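Local atomic coordinates of histidine acid phosphatase (Bifidobacterium longum subsp. infantis, PDB entry 6RXD), a protein that probably removes phosphate from phytate, other inositol polyphosphates and 2,3-bisphosphoglycerate, as a histidine acid phosphatase of the MINPP type. Residues Y338-D341 / A342-F345; D307-N310 / L311-I314; R8-S11 / S12-Y16; T250-F253 / L254-E258. All blocks are in the same frame, centred on the assembly; numbering follows the deposited sequence.

Contact 1 of 4, residues Y338-D341 / A342-F345; sequences YADD and ARMF
The phenyl ring of F345 folds back over the peptide of D341, and the carbonyl oxygen of D341 stands above one of its faces, nearer the rim than the middle. Ring atom CD2 of F345 lies 3.2 Å from D341 O, while CE2 of F345 meets CB of D341 at 3.9 Å. With CG set anti to its own carbonyl carbon (chi1 -55°), the ring is directed toward the preceding turn. The same D341 O accepts the backbone N-H of F345 at 3.0 Å from F345 N. One residue back, D340 O takes the N-H of M344 (3.2 Å from M344 N), with the donor above the carbonyl plane, and it also accepts from a water at 2.8 Å. CG of M344 packs on this oxygen too, 3.4 Å from D340 O. Together with A342 N to Y338 O and R343 N to A339 O, these are the i to i+4 bonds near the N-terminal end of helix 339-357. Beyond them, F345 reaches L244, A305 and M306, between helices 235-245 and 301-317; an alanine here would probably open a gap between those helices and uncover D341 O. The carboxylate of D341 faces that of D243. Both bind zinc in a structure of this protein, but no zinc sits between them in this model, so the two like charges would probably raise the proton affinity of the pair.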
loop_
_atom_site.group_PDB
_atom_site.type_symbol
_atom_site.label_atom_id
_atom_site.label_comp_id
_atom_site.label_asym_id
_atom_site.label_seq_id
_atom_site.Cartn_x
_atom_site.Cartn_y
_atom_site.Cartn_z
ATOM N N TYR A 338 -16.929 5.572 -19.908
ATOM C CA TYR A 338 -16.997 5.686 -18.453
ATOM C C TYR A 338 -15.685 5.301 -17.769
ATOM O O TYR A 338 -15.453 5.662 -16.619
ATOM C CB TYR A 338 -18.160 4.846 -17.904
ATOM C CG TYR A 338 -19.501 5.267 -18.446
ATOM C CD1 TYR A 338 -20.118 6.428 -17.993
ATOM C CD2 TYR A 338 -20.152 4.511 -19.411
ATOM C CE1 TYR A 338 -21.343 6.821 -18.486
ATOM C CE2 TYR A 338 -21.392 4.900 -19.909
ATOM C CZ TYR A 338 -21.977 6.056 -19.440
ATOM O OH TYR A 338 -23.207 6.450 -19.928
ATOM N N ALA A 339 -14.814 4.590 -18.481
ATOM C CA ALA A 339 -13.490 4.277 -17.941
ATOM C C ALA A 339 -12.704 5.565 -17.734
ATOM O O ALA A 339 -11.901 5.679 -16.806
ATOM C CB ALA A 339 -12.740 3.341 -18.871
ATOM N N ASP A 340 -12.939 6.544 -18.601
ATOM C CA ASP A 340 -12.281 7.835 -18.453
ATOM C C ASP A 340 -12.781 8.572 -17.217
ATOM O O ASP A 340 -12.078 9.420 -16.658
ATOM C CB ASP A 340 -12.461 8.687 -19.709
ATOM C CG ASP A 340 -11.500 8.295 -20.814
ATOM O OD1 ASP A 340 -10.461 7.667 -20.507
ATOM O OD2 ASP A 340 -11.784 8.618 -21.983
ATOM N N ASP A 341 -13.993 8.253 -16.781
ATOM C CA ASP A 341 -14.470 8.805 -15.524
ATOM C C ASP A 341 -13.687 8.181 -14.371
ATOM O O ASP A 341 -13.285 8.883 -13.449
ATOM C CB ASP A 341 -15.975 8.569 -15.343
ATOM C CG ASP A 341 -16.818 9.316 -16.365
ATOM O OD1 ASP A 341 -16.385 10.376 -16.863
ATOM O OD2 ASP A 341 -17.934 8.844 -16.647
ATOM N N ALA A 342 -13.479 6.863 -14.423
ATOM C CA ALA A 342 -12.654 6.187 -13.414
ATOM C C ALA A 342 -11.276 6.836 -13.309
ATOM O O ALA A 342 -10.735 6.991 -12.210
ATOM C CB ALA A 342 -12.509 4.682 -13.721
ATOM N N ARG A 343 -10.710 7.215 -14.451
ATOM C CA ARG A 343 -9.400 7.853 -14.474
ATOM C C ARG A 343 -9.438 9.192 -13.727
ATOM O O ARG A 343 -8.508 9.533 -13.006
ATOM C CB ARG A 343 -8.941 8.035 -15.926
ATOM C CG ARG A 343 -7.615 8.751 -16.112
ATOM C CD ARG A 343 -7.355 8.979 -17.605
ATOM N NE ARG A 343 -6.113 9.706 -17.836
ATOM C CZ ARG A 343 -6.024 11.030 -17.853
ATOM N NH1 ARG A 343 -4.853 11.613 -18.066
ATOM N NH2 ARG A 343 -7.110 11.769 -17.657
ATOM N N MET A 344 -10.528 9.944 -13.897
ATOM C CA MET A 344 -10.702 11.199 -13.163
ATOM C C MET A 344 -10.783 10.950 -11.655
ATOM O O MET A 344 -10.195 11.688 -10.865
ATOM C CB MET A 344 -11.963 11.947 -13.615
ATOM C CG MET A 344 -11.916 12.453 -15.045
ATOM S SD MET A 344 -10.556 13.597 -15.314
ATOM C CE MET A 344 -10.909 14.840 -14.073
ATOM N N PHE A 345 -11.545 9.934 -11.251
ATOM C CA PHE A 345 -11.697 9.622 -9.828
ATOM C C PHE A 345 -10.391 9.114 -9.232
ATOM O O PHE A 345 -10.050 9.432 -8.089
ATOM C CB PHE A 345 -12.811 8.589 -9.627
ATOM C CG PHE A 345 -14.128 8.999 -10.232
ATOM C CD1 PHE A 345 -14.539 10.321 -10.183
ATOM C CD2 PHE A 345 -14.931 8.072 -10.885
ATOM C CE1 PHE A 345 -15.748 10.712 -10.749
ATOM C CE2 PHE A 345 -16.140 8.460 -11.466
ATOM C CZ PHE A 345 -16.545 9.786 -11.392
HETATM O O HOH W 1 -10.082 10.911 -18.012
#

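Contact 2 of 4, residues D307-N310 / L311-I314; sequences DLYN and LYII
Methyl CG2 of I313 sits over one face of the Y309 ring, 3.4 Å from CZ of Y309, as a CH-pi contact. It lies 25° off the ring normal, displaced toward the hydroxyl end of the ring. I313 makes this contact by placing CG1 between its backbone N and carbonyl carbon (chi1 68°), which turns CG2 to the side where Y309 lies. Its other branch ends beside N310: the two side chains run alongside each other, and CD1 of I313 is 4.0 Å from OD1 of N310. Y312 meets Y309 differently. CD1 of Y309 comes within 3.8 Å of CD2 of Y312, and CE1 of Y309 lies in the plane of the Y312 ring, at its edge, so the two rings cross without stacking. Y309 is thus touched by residues three and four positions on, the spacing of one helical turn. Beneath the side chains, L311 N donates to D307 O at 3.1 Å and more weakly to L308 O, and I313 N donates to Y309 O at 3.0 Å. Both tyrosine hydroxyls leave the helix, Y309 OH bonding to Y9 O and Y312 OH to R8 O, while N310 ND2 turns back to M306 O. Helix 301-317 is packed among its neighbours: L311 rests on helices 55-69 and 75-95, and Y309 and I313 face L349 of helix 339-357.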
loop_
_atom_site.group_PDB
_atom_site.type_symbol
_atom_site.label_atom_id
_atom_site.label_comp_id
_atom_site.label_asym_id
_atom_site.label_seq_id
_atom_site.Cartn_x
_atom_site.Cartn_y
_atom_site.Cartn_z
ATOM N N ASP A 307 -18.283 7.433 -4.010
ATOM C CA ASP A 307 -18.620 6.224 -3.257
ATOM C C ASP A 307 -18.727 5.015 -4.186
ATOM O O ASP A 307 -18.236 3.928 -3.850
ATOM C CB ASP A 307 -19.913 6.404 -2.452
ATOM C CG ASP A 307 -19.748 7.371 -1.304
ATOM O OD1 ASP A 307 -18.621 7.860 -1.103
ATOM O OD2 ASP A 307 -20.744 7.641 -0.603
ATOM N N LEU A 308 -19.330 5.211 -5.355
ATOM C CA LEU A 308 -19.471 4.130 -6.331
ATOM C C LEU A 308 -18.094 3.722 -6.856
ATOM O O LEU A 308 -17.810 2.530 -7.017
ATOM C CB LEU A 308 -20.391 4.546 -7.497
ATOM C CG LEU A 308 -20.743 3.450 -8.512
ATOM C CD1 LEU A 308 -21.362 2.275 -7.773
ATOM C CD2 LEU A 308 -21.719 3.998 -9.542
ATOM N N TYR A 309 -17.239 4.709 -7.112
ATOM C CA TYR A 309 -15.869 4.421 -7.522
ATOM C C TYR A 309 -15.132 3.644 -6.435
ATOM O O TYR A 309 -14.388 2.710 -6.730
ATOM C CB TYR A 309 -15.118 5.708 -7.871
ATOM C CG TYR A 309 -13.652 5.474 -8.167
ATOM C CD1 TYR A 309 -13.250 4.878 -9.356
ATOM C CD2 TYR A 309 -12.676 5.848 -7.260
ATOM C CE1 TYR A 309 -11.895 4.658 -9.619
ATOM C CE2 TYR A 309 -11.342 5.634 -7.520
ATOM C CZ TYR A 309 -10.960 5.040 -8.695
ATOM O OH TYR A 309 -9.621 4.831 -8.929
ATOM N N ASN A 310 -15.333 4.012 -5.170
ATOM C CA ASN A 310 -14.687 3.263 -4.090
ATOM C C ASN A 310 -15.139 1.803 -4.038
ATOM O O ASN A 310 -14.359 0.915 -3.675
ATOM C CB ASN A 310 -14.889 3.948 -2.730
ATOM C CG ASN A 310 -13.794 4.969 -2.435
ATOM O OD1 ASN A 310 -12.691 4.605 -2.022
ATOM N ND2 ASN A 310 -14.083 6.235 -2.669
ATOM N N LEU A 311 -16.390 1.544 -4.399
ATOM C CA LEU A 311 -16.853 0.154 -4.426
ATOM C C LEU A 311 -16.232 -0.589 -5.599
ATOM O O LEU A 311 -15.861 -1.753 -5.471
ATOM C CB LEU A 311 -18.387 0.076 -4.471
ATOM C CG LEU A 311 -19.115 0.606 -3.230
ATOM C CD1 LEU A 311 -20.608 0.325 -3.380
ATOM C CD2 LEU A 311 -18.582 -0.030 -1.949
ATOM N N TYR A 312 -16.105 0.089 -6.734
ATOM C CA TYR A 312 -15.461 -0.486 -7.917
ATOM C C TYR A 312 -14.024 -0.913 -7.634
ATOM O O TYR A 312 -13.595 -2.020 -8.022
ATOM C CB TYR A 312 -15.524 0.536 -9.056
ATOM C CG TYR A 312 -14.575 0.325 -10.214
ATOM C CD1 TYR A 312 -14.759 -0.717 -11.116
ATOM C CD2 TYR A 312 -13.530 1.207 -10.428
ATOM C CE1 TYR A 312 -13.899 -0.890 -12.186
ATOM C CE2 TYR A 312 -12.666 1.048 -11.497
ATOM C CZ TYR A 312 -12.858 -0.006 -12.374
ATOM O OH TYR A 312 -12.005 -0.179 -13.445
ATOM N N ILE A 313 -13.268 -0.060 -6.955
ATOM C CA ILE A 313 -11.880 -0.417 -6.723
ATOM C C ILE A 313 -11.723 -1.475 -5.632
ATOM O O ILE A 313 -10.850 -2.341 -5.726
ATOM C CB ILE A 313 -10.992 0.815 -6.486
ATOM C CG1 ILE A 313 -11.347 1.495 -5.163
ATOM C CG2 ILE A 313 -11.114 1.778 -7.665
ATOM C CD1 ILE A 313 -10.544 2.790 -4.906
ATOM N N ILE A 314 -12.569 -1.431 -4.605
ATOM C CA ILE A 314 -12.504 -2.467 -3.570
ATOM C C ILE A 314 -12.994 -3.812 -4.125
ATOM O O ILE A 314 -12.516 -4.866 -3.725
ATOM C CB ILE A 314 -13.265 -2.052 -2.296
ATOM C CG1 ILE A 314 -12.539 -0.900 -1.598
ATOM C CG2 ILE A 314 -13.352 -3.194 -1.295
ATOM C CD1 ILE A 314 -11.192 -1.292 -0.979
#

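Contact 3 of 4, residues R8-S11 / S12-Y16; sequences RYYS and SKQPY
Two successive tight turns reverse the chain near its N-terminus, bringing Y10 against Q14 and P15. K13 N donates to Y10 O at 3.0 Å in the first, which has type II' character because S11 takes a positive phi (55°). Q14 N donates to S11 O at 3.0 Å in the second, of type I. Both donors stand above the carbonyl planes, and S12-K13 at the centre forms a short 3-10 segment. Here S12 O bonds to R44, the arginine of the RHG signature of histidine phosphatases. The Q14 chain bends at chi2 (64°), setting its amide beside Y10: OE1 of Q14 comes to the edge of the ring, 3.5 Å from CD1 of Y10, with ring and amide planes 50° apart. NE2 of Q14 donates to a lone pair of P15 O at 2.9 Å, and a water joins OE1 of Q14 (2.6 Å) to Y10 N. A leucine in place of Q14 would probably cost P15 O this donor and the water one partner. CD of P15 touches CD1 of Y10 at 3.6 Å. A second water links the hydroxyls of S11 and S12, and S11 OG also bonds D350.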
loop_
_atom_site.group_PDB
_atom_site.type_symbol
_atom_site.label_atom_id
_atom_site.label_comp_id
_atom_site.label_asym_id
_atom_site.label_seq_id
_atom_site.Cartn_x
_atom_site.Cartn_y
_atom_site.Cartn_z
ATOM N N ARG A 8 -8.717 -1.549 -14.490
ATOM C CA ARG A 8 -8.357 -0.148 -14.849
ATOM C C ARG A 8 -8.671 0.962 -13.848
ATOM O O ARG A 8 -9.784 1.060 -13.315
ATOM C CB ARG A 8 -8.964 0.311 -16.149
ATOM C CG ARG A 8 -8.009 0.509 -17.278
ATOM C CD ARG A 8 -8.831 1.026 -18.424
ATOM N NE ARG A 8 -10.250 0.804 -18.138
ATOM C CZ ARG A 8 -10.954 -0.236 -18.585
ATOM N NH1 ARG A 8 -10.375 -1.149 -19.354
ATOM N NH2 ARG A 8 -12.233 -0.362 -18.260
ATOM N N TYR A 9 -7.699 1.852 -13.685
ATOM C CA TYR A 9 -7.808 3.001 -12.803
ATOM C C TYR A 9 -8.269 2.624 -11.413
ATOM O O TYR A 9 -9.240 3.154 -10.892
ATOM C CB TYR A 9 -8.699 4.077 -13.428
ATOM C CG TYR A 9 -8.312 4.336 -14.862
ATOM C CD1 TYR A 9 -7.064 4.853 -15.177
ATOM C CD2 TYR A 9 -9.191 4.056 -15.896
ATOM C CE1 TYR A 9 -6.700 5.080 -16.502
ATOM C CE2 TYR A 9 -8.842 4.291 -17.214
ATOM C CZ TYR A 9 -7.597 4.803 -17.508
ATOM O OH TYR A 9 -7.254 5.032 -18.824
ATOM N N TYR A 10 -7.530 1.698 -10.817
ATOM C CA TYR A 10 -7.793 1.258 -9.460
ATOM C C TYR A 10 -7.056 2.078 -8.413
ATOM O O TYR A 10 -7.254 1.859 -7.219
ATOM C CB TYR A 10 -7.365 -0.203 -9.299
ATOM C CG TYR A 10 -8.157 -1.225 -10.081
ATOM C CD1 TYR A 10 -7.509 -2.319 -10.658
ATOM C CD2 TYR A 10 -9.540 -1.145 -10.191
ATOM C CE1 TYR A 10 -8.215 -3.293 -11.351
ATOM C CE2 TYR A 10 -10.260 -2.120 -10.895
ATOM C CZ TYR A 10 -9.587 -3.187 -11.458
ATOM O OH TYR A 10 -10.284 -4.163 -12.143
ATOM N N SER A 11 -6.193 3.008 -8.839
ATOM C CA SER A 11 -5.430 3.817 -7.891
ATOM C C SER A 11 -4.662 2.887 -6.948
ATOM O O SER A 11 -4.256 1.807 -7.353
ATOM C CB SER A 11 -6.365 4.780 -7.134
ATOM O OG SER A 11 -5.677 5.569 -6.157
ATOM N N SER A 12 -4.462 3.279 -5.698
ATOM C CA SER A 12 -3.681 2.437 -4.780
ATOM C C SER A 12 -4.430 1.174 -4.305
ATOM O O SER A 12 -3.941 0.448 -3.445
ATOM C CB SER A 12 -3.187 3.250 -3.584
ATOM O OG SER A 12 -4.288 3.667 -2.806
ATOM N N LYS A 13 -5.604 0.912 -4.873
ATOM C CA LYS A 13 -6.286 -0.368 -4.659
ATOM C C LYS A 13 -5.908 -1.370 -5.739
ATOM O O LYS A 13 -6.424 -2.475 -5.763
ATOM C CB LYS A 13 -7.814 -0.190 -4.651
ATOM C CG LYS A 13 -8.443 0.012 -3.286
ATOM C CD LYS A 13 -7.856 1.169 -2.524
ATOM C CE LYS A 13 -8.675 1.423 -1.253
ATOM N NZ LYS A 13 -7.919 2.183 -0.235
ATOM N N GLN A 14 -5.001 -0.994 -6.635
ATOM C CA GLN A 14 -4.536 -1.918 -7.663
ATOM C C GLN A 14 -4.098 -3.260 -7.057
ATOM O O GLN A 14 -3.226 -3.305 -6.178
ATOM C CB GLN A 14 -3.344 -1.286 -8.394
ATOM C CG GLN A 14 -2.590 -2.239 -9.309
ATOM C CD GLN A 14 -3.433 -2.724 -10.453
ATOM O OE1 GLN A 14 -4.051 -1.921 -11.167
ATOM N NE2 GLN A 14 -3.465 -4.044 -10.653
ATOM N N PRO A 15 -4.704 -4.369 -7.509
ATOM C CA PRO A 15 -4.193 -5.637 -6.976
ATOM C C PRO A 15 -2.743 -5.907 -7.403
ATOM O O PRO A 15 -2.333 -5.575 -8.525
ATOM C CB PRO A 15 -5.134 -6.673 -7.599
ATOM C CG PRO A 15 -6.435 -5.903 -7.798
ATOM C CD PRO A 15 -5.963 -4.546 -8.256
ATOM N N TYR A 16 -1.965 -6.495 -6.501
ATOM C CA TYR A 16 -0.577 -6.817 -6.806
ATOM C C TYR A 16 -0.469 -7.637 -8.075
ATOM O O TYR A 16 -1.242 -8.580 -8.283
ATOM C CB TYR A 16 0.027 -7.620 -5.661
ATOM C CG TYR A 16 1.523 -7.768 -5.756
ATOM C CD1 TYR A 16 2.347 -6.669 -5.602
ATOM C CD2 TYR A 16 2.108 -9.009 -5.981
ATOM C CE1 TYR A 16 3.736 -6.794 -5.672
ATOM C CE2 TYR A 16 3.483 -9.151 -6.047
ATOM C CZ TYR A 16 4.292 -8.042 -5.891
ATOM O OH TYR A 16 5.662 -8.193 -5.961
HETATM O O HOH W 2 -5.118 0.351 -11.822
HETATM O O HOH W 3 -6.339 5.541 -3.411
#

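Contact 4 of 4, residues T250-F253 / L254-E258; sequences TEEF and LAKLE. With ZN (zinc ion), chain C.
The carbonyl oxygen of E251 accepts the N-H of A255 at 2.8 Å from A255 N, the shortest hydrogen bond between the two segments. CB of A255 also packs on this oxygen, 3.3 Å from E251 O. A straighter bond precedes it: L254 N reaches T250 O at 3.0 Å with an N-H...O angle of 166°, and CG of L254 lies close to the same oxygen. T250 is the N-cap of helix 251-258. Its hydroxyl, with OG1 set between the backbone N and the carbonyl carbon (chi1 67°), accepts from F253 N at 3.0 Å and so satisfies an amide of the first turn, which has no carbonyl of a preceding turn to bond. E251, in that turn, sends its side chain outward to a zinc ion. With CG anti to the carbonyl carbon and a bend at chi2, the chain brings OE2 of E251 to the metal at 2.2 Å, while OE1 of E251 stays 3.0 Å from it, a one-oxygen mode of binding. The second protein ligand is H242 of helix 235-245, so the zinc ties the two helices together. On the outer side E252 and K256 stand one turn apart; their opposite charges, 5.4 Å from E252 OE2 to K256 NZ, are not in contact. F253 turns inward instead, its ring meeting those of F249 and Y262 and resting on M62, T65 and A66 of helix 55-69. L254 packs against L245 and against the zinc ligand H242, and OE2 of E258 bonds the backbone N of E301.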
loop_
_atom_site.group_PDB
_atom_site.type_symbol
_atom_site.label_atom_id
_atom_site.label_comp_id
_atom_site.label_asym_id
_atom_site.label_seq_id
_atom_site.Cartn_x
_atom_site.Cartn_y
_atom_site.Cartn_z
ATOM N N THR A 250 -32.122 8.735 -13.021
ATOM C CA THR A 250 -32.705 9.701 -13.955
ATOM C C THR A 250 -32.172 11.106 -13.747
ATOM O O THR A 250 -31.693 11.447 -12.669
ATOM C CB THR A 250 -34.242 9.776 -13.835
ATOM O OG1 THR A 250 -34.602 10.320 -12.554
ATOM C CG2 THR A 250 -34.865 8.402 -14.011
ATOM N N GLU A 251 -32.280 11.927 -14.786
ATOM C CA GLU A 251 -31.881 13.328 -14.700
ATOM C C GLU A 251 -32.634 14.043 -13.604
ATOM O O GLU A 251 -32.066 14.824 -12.839
ATOM C CB GLU A 251 -32.166 14.023 -16.030
ATOM C CG GLU A 251 -31.311 13.545 -17.175
ATOM C CD GLU A 251 -29.842 13.835 -16.975
ATOM O OE1 GLU A 251 -29.478 14.746 -16.190
ATOM O OE2 GLU A 251 -29.052 13.134 -17.624
ATOM N N GLU A 252 -33.930 13.770 -13.534
ATOM C CA GLU A 252 -34.792 14.374 -12.530
ATOM C C GLU A 252 -34.352 14.009 -11.107
ATOM O O GLU A 252 -34.319 14.855 -10.218
ATOM C CB GLU A 252 -36.238 13.942 -12.790
ATOM C CG GLU A 252 -37.251 14.410 -11.777
ATOM C CD GLU A 252 -38.637 13.880 -12.090
ATOM O OE1 GLU A 252 -38.804 12.640 -12.139
ATOM O OE2 GLU A 252 -39.554 14.700 -12.306
ATOM N N PHE A 253 -33.993 12.750 -10.894
ATOM C CA PHE A 253 -33.524 12.328 -9.579
ATOM C C PHE A 253 -32.206 13.022 -9.226
ATOM O O PHE A 253 -32.040 13.558 -8.128
ATOM C CB PHE A 253 -33.356 10.809 -9.572
ATOM C CG PHE A 253 -33.041 10.230 -8.218
ATOM C CD1 PHE A 253 -31.734 9.959 -7.854
ATOM C CD2 PHE A 253 -34.060 9.937 -7.320
ATOM C CE1 PHE A 253 -31.439 9.407 -6.603
ATOM C CE2 PHE A 253 -33.779 9.395 -6.077
ATOM C CZ PHE A 253 -32.464 9.124 -5.723
ATOM N N LEU A 254 -31.276 13.034 -10.169
ATOM C CA LEU A 254 -29.958 13.607 -9.911
ATOM C C LEU A 254 -30.035 15.119 -9.766
ATOM O O LEU A 254 -29.232 15.711 -9.066
ATOM C CB LEU A 254 -28.997 13.236 -11.036
ATOM C CG LEU A 254 -28.667 11.746 -11.097
ATOM C CD1 LEU A 254 -27.870 11.414 -12.354
ATOM C CD2 LEU A 254 -27.922 11.304 -9.840
ATOM N N ALA A 255 -30.999 15.743 -10.433
ATOM C CA ALA A 255 -31.168 17.186 -10.295
ATOM C C ALA A 255 -31.612 17.554 -8.882
ATOM O O ALA A 255 -31.201 18.581 -8.346
ATOM C CB ALA A 255 -32.142 17.723 -11.332
ATOM N N LYS A 256 -32.461 16.722 -8.280
ATOM C CA LYS A 256 -32.851 16.938 -6.889
ATOM C C LYS A 256 -31.686 16.757 -5.926
ATOM O O LYS A 256 -31.617 17.422 -4.894
ATOM C CB LYS A 256 -34.017 16.034 -6.488
ATOM C CG LYS A 256 -35.318 16.349 -7.219
ATOM C CD LYS A 256 -36.486 15.588 -6.615
ATOM C CE LYS A 256 -37.696 15.613 -7.542
ATOM N NZ LYS A 256 -38.880 14.943 -6.931
ATOM N N LEU A 257 -30.776 15.843 -6.252
ATOM C CA LEU A 257 -29.583 15.662 -5.439
ATOM C C LEU A 257 -28.697 16.908 -5.534
ATOM O O LEU A 257 -28.258 17.437 -4.519
ATOM C CB LEU A 257 -28.807 14.417 -5.877
ATOM C CG LEU A 257 -27.474 14.192 -5.152
ATOM C CD1 LEU A 257 -27.677 14.139 -3.651
ATOM C CD2 LEU A 257 -26.796 12.924 -5.645
ATOM N N GLU A 258 -28.471 17.385 -6.755
ATOM C CA GLU A 258 -27.589 18.538 -6.971
ATOM C C GLU A 258 -28.076 19.861 -6.374
ATOM O O GLU A 258 -27.266 20.755 -6.115
ATOM C CB GLU A 258 -27.246 18.707 -8.452
ATOM C CG GLU A 258 -26.026 17.912 -8.868
ATOM C CD GLU A 258 -24.860 18.083 -7.904
ATOM O OE1 GLU A 258 -24.199 19.143 -7.945
ATOM O OE2 GLU A 258 -24.605 17.164 -7.097
HETATM ZN ZN ZN C . -27.011 13.964 -17.697
#

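Overall arrangement
Contacts 1, 2 and 3 adjoin one another: helices 301-317 and 339-357 pack through F345 and A342 against Y309, while the N-terminal segment of contact 3 lies along both. Contact 2 is the most buried and rests on aromatic and aliphatic side chains, the polar ends of its tyrosines spent on the N-terminal segment of contact 3. Contact 1 is half buried, with the carboxylate of D341 inside and that of D340 exposed. Contact 3, with no regular helix beyond a short 3-10 segment, relies on turns, an amide and waters. Contact 4 stands apart, its centre about 36 Å from that of the chain, and is the one holding a bound zinc.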